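Local coordinates for protein YcaO (PDB 6CIB) that binds ADP and magnesium and, as a YcaO-family enzyme, probably uses ATP to activate peptide backbone amides for thioamidation, at residues G33-F38 against R51-Y56; F59-K64 against M77-R82. All blocks are in the same frame, centred on the assembly; numbering follows the deposited sequence.

Both contacts belong to one three-stranded antiparallel sheet, in the order 34-42, 45-54, 57-64, and to the helix 68-85 that packs on it. Interaction 1 pairs the first two strands near the surface; interaction 2 sets the third strand on the helix that carries the nucleotide and metal ligands. Their centres lie 9 Å apart. Arg52 N probably donates to Phe59 O at 2.8 Å, continuing the sheet from one contact into the other, while Val34 CG2 meets Cys79 SG at 3.7 Å and Arg52 CD packs on His61 NE2 at 3.5 Å. The Arg52 side chain is still about 12 Å from ADP and from magnesium, which interaction 2 touches directly.

Interaction 1 of 2, residues G33-F38 against R51-Y56; sequences GVVEKF and RRRSQY
A classic beta bulge sets two residues, Val35 and Glu36, opposite the single Arg51 in the hairpin of strands 34-42 and 45-54. Arg51 O takes a nearly straight bond from Val35 N (2.8 Å, N-H...O 176°) and a weak one from Glu36 N; Arg51 N returns a bond to Glu36 O at 2.9 Å. At the hairpin's open end the backbones close tightly. Gly33, with positive phi, ends the preceding helix in a Schellman motif, and its O accepts from Arg53 N at 2.8 Å. A CB here would press on Arg53 O and on the carbonyl O of the residue before, so a larger residue would probably not fit with this backbone. On this side Val34 and Arg52 form a non-hydrogen-bonded pair directed toward helix 68-85, and the Arg52 guanidinium reaches Glu86.

The face bearing Glu36 and Arg51 is looser and lies toward solvent. With Val35 CG1 anti to the carbonyl carbon (chi1 -74°), CG2 lies between the backbone N and that carbon, over the centre of the Arg51 guanidinium, 3.6 Å above its plane. The same methyl touches Arg53 CG at 4.0 Å. Glu58 forms salt bridges with Arg51 NH1 and Arg53 NH1, probably easing the closeness of the two arginines. Glu36 meets Arg51 with its carboxylate turned 88° from the guanidinium plane: the anti lone pair of Glu36 OE1 receives Arg51 NE at 2.9 Å.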
loop_
_atom_site.group_PDB
_atom_site.type_symbol
_atom_site.label_atom_id
_atom_site.label_comp_id
_atom_site.label_asym_id
_atom_site.label_seq_id
_atom_site.Cartn_x
_atom_site.Cartn_y
_atom_site.Cartn_z
ATOM N N GLY A 33 -19.418 9.641 1.795
ATOM C CA GLY A 33 -20.344 8.694 2.430
ATOM C C GLY A 33 -19.974 8.168 3.807
ATOM O O GLY A 33 -20.532 7.162 4.239
ATOM N N VAL A 34 -19.040 8.839 4.490
ATOM C CA VAL A 34 -18.687 8.505 5.875
ATOM C C VAL A 34 -19.909 8.784 6.749
ATOM O O VAL A 34 -20.469 9.876 6.714
ATOM C CB VAL A 34 -17.462 9.315 6.387
ATOM C CG1 VAL A 34 -17.262 9.144 7.896
ATOM C CG2 VAL A 34 -16.199 8.920 5.627
ATOM N N VAL A 35 -20.318 7.781 7.510
ATOM C CA VAL A 35 -21.501 7.900 8.360
ATOM C C VAL A 35 -21.161 7.717 9.843
ATOM O O VAL A 35 -21.953 8.101 10.703
ATOM C CB VAL A 35 -22.651 6.957 7.915
ATOM C CG1 VAL A 35 -23.311 7.486 6.641
ATOM C CG2 VAL A 35 -22.169 5.520 7.739
ATOM N N GLU A 36 -19.980 7.155 10.127
ATOM C CA GLU A 36 -19.503 6.984 11.500
ATOM C C GLU A 36 -17.972 6.992 11.604
ATOM O O GLU A 36 -17.271 6.535 10.693
ATOM C CB GLU A 36 -20.061 5.689 12.098
ATOM C CG GLU A 36 -20.272 5.735 13.608
ATOM C CD GLU A 36 -20.904 4.465 14.174
ATOM O OE1 GLU A 36 -21.201 3.518 13.404
ATOM O OE2 GLU A 36 -21.086 4.406 15.410
ATOM N N LYS A 37 -17.481 7.497 12.733
ATOM C CA LYS A 37 -16.052 7.625 13.017
ATOM C C LYS A 37 -15.739 7.035 14.380
ATOM O O LYS A 37 -16.516 7.200 15.327
ATOM C CB LYS A 37 -15.626 9.095 13.008
ATOM C CG LYS A 37 -15.884 9.826 11.700
ATOM C CD LYS A 37 -15.311 11.229 11.736
ATOM C CE LYS A 37 -15.624 11.947 10.440
ATOM N NZ LYS A 37 -14.953 13.277 10.368
ATOM N N PHE A 38 -14.595 6.366 14.473
ATOM C CA PHE A 38 -14.087 5.829 15.736
ATOM C C PHE A 38 -12.612 6.189 15.906
ATOM O O PHE A 38 -11.842 6.129 14.945
ATOM C CB PHE A 38 -14.207 4.301 15.770
ATOM C CG PHE A 38 -15.612 3.784 15.613
ATOM C CD1 PHE A 38 -16.464 3.681 16.722
ATOM C CD2 PHE A 38 -16.081 3.379 14.359
ATOM C CE1 PHE A 38 -17.760 3.193 16.582
ATOM C CE2 PHE A 38 -17.378 2.882 14.213
ATOM C CZ PHE A 38 -18.213 2.785 15.328
ATOM N N ARG A 51 -16.799 4.144 9.051
ATOM C CA ARG A 51 -17.879 3.400 8.419
ATOM C C ARG A 51 -18.384 4.252 7.252
ATOM O O ARG A 51 -18.782 5.409 7.440
ATOM C CB ARG A 51 -18.993 3.090 9.427
ATOM C CG ARG A 51 -20.091 2.170 8.899
ATOM C CD ARG A 51 -20.975 1.621 10.018
ATOM N NE ARG A 51 -21.748 2.656 10.707
ATOM C CZ ARG A 51 -22.963 3.075 10.350
ATOM N NH1 ARG A 51 -23.585 2.554 9.301
ATOM N NH2 ARG A 51 -23.571 4.028 11.051
ATOM N N ARG A 52 -18.329 3.671 6.057
ATOM C CA ARG A 52 -18.648 4.355 4.799
ATOM C C ARG A 52 -19.786 3.641 4.047
ATOM O O ARG A 52 -19.791 2.415 3.958
ATOM C CB ARG A 52 -17.394 4.400 3.913
ATOM C CG ARG A 52 -17.484 5.361 2.743
ATOM C CD ARG A 52 -16.350 5.196 1.742
ATOM N NE ARG A 52 -16.845 5.544 0.409
ATOM C CZ ARG A 52 -16.940 4.707 -0.615
ATOM N NH1 ARG A 52 -16.531 3.450 -0.513
ATOM N NH2 ARG A 52 -17.431 5.139 -1.760
ATOM N N ARG A 53 -20.728 4.419 3.503
ATOM C CA ARG A 53 -21.847 3.894 2.706
ATOM C C ARG A 53 -21.718 4.302 1.254
ATOM O O ARG A 53 -21.425 5.464 0.972
ATOM C CB ARG A 53 -23.181 4.463 3.198
ATOM C CG ARG A 53 -23.745 3.830 4.444
ATOM C CD ARG A 53 -25.265 3.961 4.434
ATOM N NE ARG A 53 -25.830 4.124 5.773
ATOM C CZ ARG A 53 -25.885 3.174 6.711
ATOM N NH1 ARG A 53 -25.396 1.956 6.486
ATOM N NH2 ARG A 53 -26.426 3.450 7.892
ATOM N N SER A 54 -21.972 3.363 0.341
ATOM C CA SER A 54 -22.110 3.665 -1.102
ATOM C C SER A 54 -23.156 2.745 -1.738
ATOM O O SER A 54 -23.733 1.894 -1.053
ATOM C CB SER A 54 -20.761 3.530 -1.823
ATOM O OG SER A 54 -20.389 2.166 -1.979
ATOM N N GLN A 55 -23.378 2.890 -3.043
ATOM C CA GLN A 55 -24.233 1.945 -3.786
ATOM C C GLN A 55 -23.717 0.502 -3.682
ATOM O O GLN A 55 -24.466 -0.437 -3.931
ATOM C CB GLN A 55 -24.368 2.350 -5.259
ATOM C CG GLN A 55 -23.129 2.064 -6.086
ATOM C CD GLN A 55 -23.378 2.041 -7.576
ATOM O OE1 GLN A 55 -23.466 3.085 -8.214
ATOM N NE2 GLN A 55 -23.455 0.846 -8.145
ATOM N N TYR A 56 -22.442 0.338 -3.308
ATOM C CA TYR A 56 -21.818 -0.988 -3.213
ATOM C C TYR A 56 -21.977 -1.634 -1.844
ATOM O O TYR A 56 -21.629 -2.802 -1.659
ATOM C CB TYR A 56 -20.358 -0.943 -3.684
ATOM C CG TYR A 56 -20.267 -0.520 -5.135
ATOM C CD1 TYR A 56 -20.576 -1.422 -6.166
ATOM C CD2 TYR A 56 -19.930 0.789 -5.484
ATOM C CE1 TYR A 56 -20.518 -1.040 -7.499
ATOM C CE2 TYR A 56 -19.883 1.188 -6.822
ATOM C CZ TYR A 56 -20.180 0.265 -7.824
ATOM O OH TYR A 56 -20.137 0.635 -9.154
#

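Interaction 2 of 2, residues F59-K64 against M77-R82; sequences FYHAGK and MECVER. With MG (magnesium ion), chain H; ADP (adenosine-5'-diphosphate), chain G.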
loop_
_atom_site.group_PDB
_atom_site.type_symbol
_atom_site.label_atom_id
_atom_site.label_comp_id
_atom_site.label_asym_id
_atom_site.label_seq_id
_atom_site.Cartn_x
_atom_site.Cartn_y
_atom_site.Cartn_z
ATOM N N PHE A 59 -18.978 -0.268 4.257
ATOM C CA PHE A 59 -17.580 -0.662 4.413
ATOM C C PHE A 59 -16.927 -0.005 5.624
ATOM O O PHE A 59 -17.292 1.113 6.010
ATOM C CB PHE A 59 -16.774 -0.318 3.150
ATOM C CG PHE A 59 -17.362 -0.869 1.875
ATOM C CD1 PHE A 59 -17.177 -2.211 1.522
ATOM C CD2 PHE A 59 -18.104 -0.042 1.020
ATOM C CE1 PHE A 59 -17.721 -2.716 0.344
ATOM C CE2 PHE A 59 -18.649 -0.545 -0.160
ATOM C CZ PHE A 59 -18.457 -1.882 -0.498
ATOM N N TYR A 60 -15.976 -0.723 6.217
ATOM C CA TYR A 60 -15.064 -0.164 7.211
ATOM C C TYR A 60 -13.720 0.158 6.574
ATOM O O TYR A 60 -13.149 -0.670 5.864
ATOM C CB TYR A 60 -14.878 -1.113 8.401
ATOM C CG TYR A 60 -16.087 -1.198 9.302
ATOM C CD1 TYR A 60 -16.316 -0.236 10.294
ATOM C CD2 TYR A 60 -17.019 -2.237 9.158
ATOM C CE1 TYR A 60 -17.435 -0.303 11.114
ATOM C CE2 TYR A 60 -18.138 -2.322 9.984
ATOM C CZ TYR A 60 -18.342 -1.356 10.956
ATOM O OH TYR A 60 -19.448 -1.438 11.772
ATOM N N HIS A 61 -13.242 1.378 6.804
ATOM C CA HIS A 61 -11.907 1.799 6.367
ATOM C C HIS A 61 -11.146 2.314 7.576
ATOM O O HIS A 61 -11.745 2.824 8.531
ATOM C CB HIS A 61 -11.978 2.881 5.283
ATOM C CG HIS A 61 -12.873 2.532 4.132
ATOM N ND1 HIS A 61 -12.579 1.528 3.232
ATOM C CD2 HIS A 61 -14.058 3.057 3.734
ATOM C CE1 HIS A 61 -13.544 1.449 2.333
ATOM N NE2 HIS A 61 -14.452 2.369 2.612
ATOM N N ALA A 62 -9.825 2.171 7.534
ATOM C CA ALA A 62 -8.978 2.602 8.631
ATOM C C ALA A 62 -7.881 3.546 8.168
ATOM O O ALA A 62 -7.437 3.496 7.012
ATOM C CB ALA A 62 -8.393 1.403 9.366
ATOM N N GLY A 63 -7.483 4.423 9.083
ATOM C CA GLY A 63 -6.309 5.267 8.933
ATOM C C GLY A 63 -5.491 5.194 10.199
ATOM O O GLY A 63 -5.956 4.691 11.230
ATOM N N LYS A 64 -4.264 5.690 10.118
ATOM C CA LYS A 64 -3.337 5.662 11.234
ATOM C C LYS A 64 -2.222 6.642 10.967
ATOM O O LYS A 64 -2.101 7.156 9.849
ATOM C CB LYS A 64 -2.788 4.237 11.486
ATOM C CG LYS A 64 -1.696 3.730 10.544
ATOM C CD LYS A 64 -2.212 3.444 9.149
ATOM C CE LYS A 64 -1.240 2.590 8.350
ATOM N NZ LYS A 64 -1.516 2.758 6.895
HETATM N N MSE A 77 -8.607 10.225 3.640
HETATM C CA MSE A 77 -8.118 10.041 2.276
HETATM C C MSE A 77 -8.270 8.611 1.800
HETATM O O MSE A 77 -8.452 8.376 0.607
HETATM C CB MSE A 77 -6.694 10.587 2.167
HETATM C CG MSE A 77 -6.600 12.084 2.470
HETATM SE SE MSE A 77 -7.515 13.127 1.063
HETATM C CE MSE A 77 -5.941 13.176 -0.127
ATOM N N GLU A 78 -8.233 7.658 2.734
ATOM C CA GLU A 78 -8.572 6.259 2.473
ATOM C C GLU A 78 -10.011 6.148 1.954
ATOM O O GLU A 78 -10.258 5.483 0.941
ATOM C CB GLU A 78 -8.382 5.426 3.748
ATOM C CG GLU A 78 -8.758 3.950 3.647
ATOM C CD GLU A 78 -7.669 3.078 3.055
ATOM O OE1 GLU A 78 -6.480 3.267 3.397
ATOM O OE2 GLU A 78 -8.007 2.180 2.258
ATOM N N CYS A 79 -10.950 6.802 2.644
ATOM C CA CYS A 79 -12.339 6.881 2.182
ATOM C C CYS A 79 -12.459 7.509 0.792
ATOM O O CYS A 79 -13.224 7.016 -0.035
ATOM C CB CYS A 79 -13.210 7.627 3.196
ATOM S SG CYS A 79 -13.343 6.743 4.751
ATOM N N VAL A 80 -11.679 8.561 0.539
ATOM C CA VAL A 80 -11.716 9.295 -0.734
ATOM C C VAL A 80 -11.232 8.420 -1.902
ATOM O O VAL A 80 -11.918 8.334 -2.926
ATOM C CB VAL A 80 -10.941 10.644 -0.668
ATOM C CG1 VAL A 80 -10.741 11.240 -2.058
ATOM C CG2 VAL A 80 -11.685 11.658 0.194
ATOM N N GLU A 81 -10.077 7.760 -1.734
ATOM C CA GLU A 81 -9.545 6.882 -2.772
ATOM C C GLU A 81 -10.518 5.753 -3.132
ATOM O O GLU A 81 -10.648 5.413 -4.307
ATOM C CB GLU A 81 -8.136 6.346 -2.427
ATOM C CG GLU A 81 -8.086 5.246 -1.382
ATOM C CD GLU A 81 -6.730 4.580 -1.265
ATOM O OE1 GLU A 81 -5.728 5.285 -1.058
ATOM O OE2 GLU A 81 -6.663 3.333 -1.351
ATOM N N ARG A 82 -11.203 5.195 -2.128
ATOM C CA ARG A 82 -12.174 4.122 -2.361
ATOM C C ARG A 82 -13.397 4.599 -3.150
ATOM O O ARG A 82 -13.881 3.879 -4.025
ATOM C CB ARG A 82 -12.579 3.423 -1.053
ATOM C CG ARG A 82 -11.469 2.600 -0.403
ATOM C CD ARG A 82 -11.033 1.404 -1.246
ATOM N NE ARG A 82 -12.035 0.328 -1.221
ATOM C CZ ARG A 82 -12.059 -0.663 -0.331
ATOM N NH1 ARG A 82 -11.130 -0.738 0.614
ATOM N NH2 ARG A 82 -13.011 -1.582 -0.390
HETATM MG MG MG H . -4.120 3.040 -0.951
HETATM P PB ADP G . -1.399 3.496 3.012
HETATM O O1B ADP G . -1.360 4.240 1.693
HETATM O O2B ADP G . -0.264 2.512 3.211
HETATM O O3B ADP G . -2.753 2.952 3.401
HETATM P PA ADP G . -1.889 5.686 4.854
HETATM O O1A ADP G . -0.883 6.661 5.401
HETATM O O2A ADP G . -2.755 4.971 5.856
HETATM O O3A ADP G . -0.979 4.634 4.073
HETATM O "O5'" ADP G . -2.790 6.458 3.770
HETATM C "C5'" ADP G . -4.126 6.114 3.363
HETATM C "C4'" ADP G . -4.529 6.990 2.162
HETATM O "O4'" ADP G . -4.468 8.378 2.524
HETATM C "C3'" ADP G . -3.586 6.857 0.962
HETATM O "O3'" ADP G . -4.310 7.103 -0.259
HETATM C "C2'" ADP G . -2.579 7.972 1.177
HETATM O "O2'" ADP G . -1.929 8.366 -0.029
HETATM C "C1'" ADP G . -3.455 9.071 1.772
HETATM N N9 ADP G . -2.724 9.977 2.686
HETATM C C8 ADP G . -2.142 9.616 3.845
HETATM N N7 ADP G . -1.555 10.678 4.441
HETATM C C5 ADP G . -1.778 11.750 3.672
HETATM C C6 ADP G . -1.432 13.188 3.741
HETATM N N6 ADP G . -0.723 13.673 4.788
HETATM N N1 ADP G . -1.847 13.981 2.722
HETATM C C2 ADP G . -2.556 13.502 1.671
HETATM N N3 ADP G . -2.910 12.202 1.552
HETATM C C4 ADP G . -2.555 11.292 2.510
HETATM O O HOH W 1 -9.968 0.437 3.240
HETATM O O HOH W 2 -4.625 2.642 1.211
HETATM O O HOH W 3 -2.023 3.754 -0.757
HETATM O O HOH W 4 -4.225 0.930 -1.614
#
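His61 and Arg82 meet with their planes 75° apart: the imidazole's CE1 stands over the centre of the Arg82 guanidinium, 3.6 Å above its plane. Bends in the Arg82 chain at chi2 and chi3 fold the guanidinium back over this carbon, and Arg82 CG packs against it too. Farther round the imidazole, Cys79 SG lies obliquely, 3.9 Å from His61 CD2. Glu78 CG rests on His61 CB and, at 3.6 Å, on Ala62 O, so its aliphatic part fills the angle between helix and strand. An alanine in place of Arg82 would remove both the guanidinium and CG from around His61 CE1, and the imidazole would probably be freer to tilt on that side. The strand 59-64 lies across helix 77-82 at 135°, axes 8.1 Å apart at their closest, as part of the nucleotide site of this YcaO domain. Water 1, in the plane of the His61 ring at its edge, bridges His61 ND1 to Glu78 OE2, to which it donates; this link would help fix both the ring's rotation and the carboxylate. Through its other oxygen, Glu78 OE1, the glutamate holds water 2, a magnesium ligand 2.3 Å from the ion and close to the ADP beta-phosphate. Glu81 binds the magnesium directly, OE2 at 2.6 Å, and Leu148 O adds a further ligand. From the strand's end, Lys64 NZ donates to ADP O2A at 2.7 Å, a contact that probably offsets charge on the alpha-phosphate.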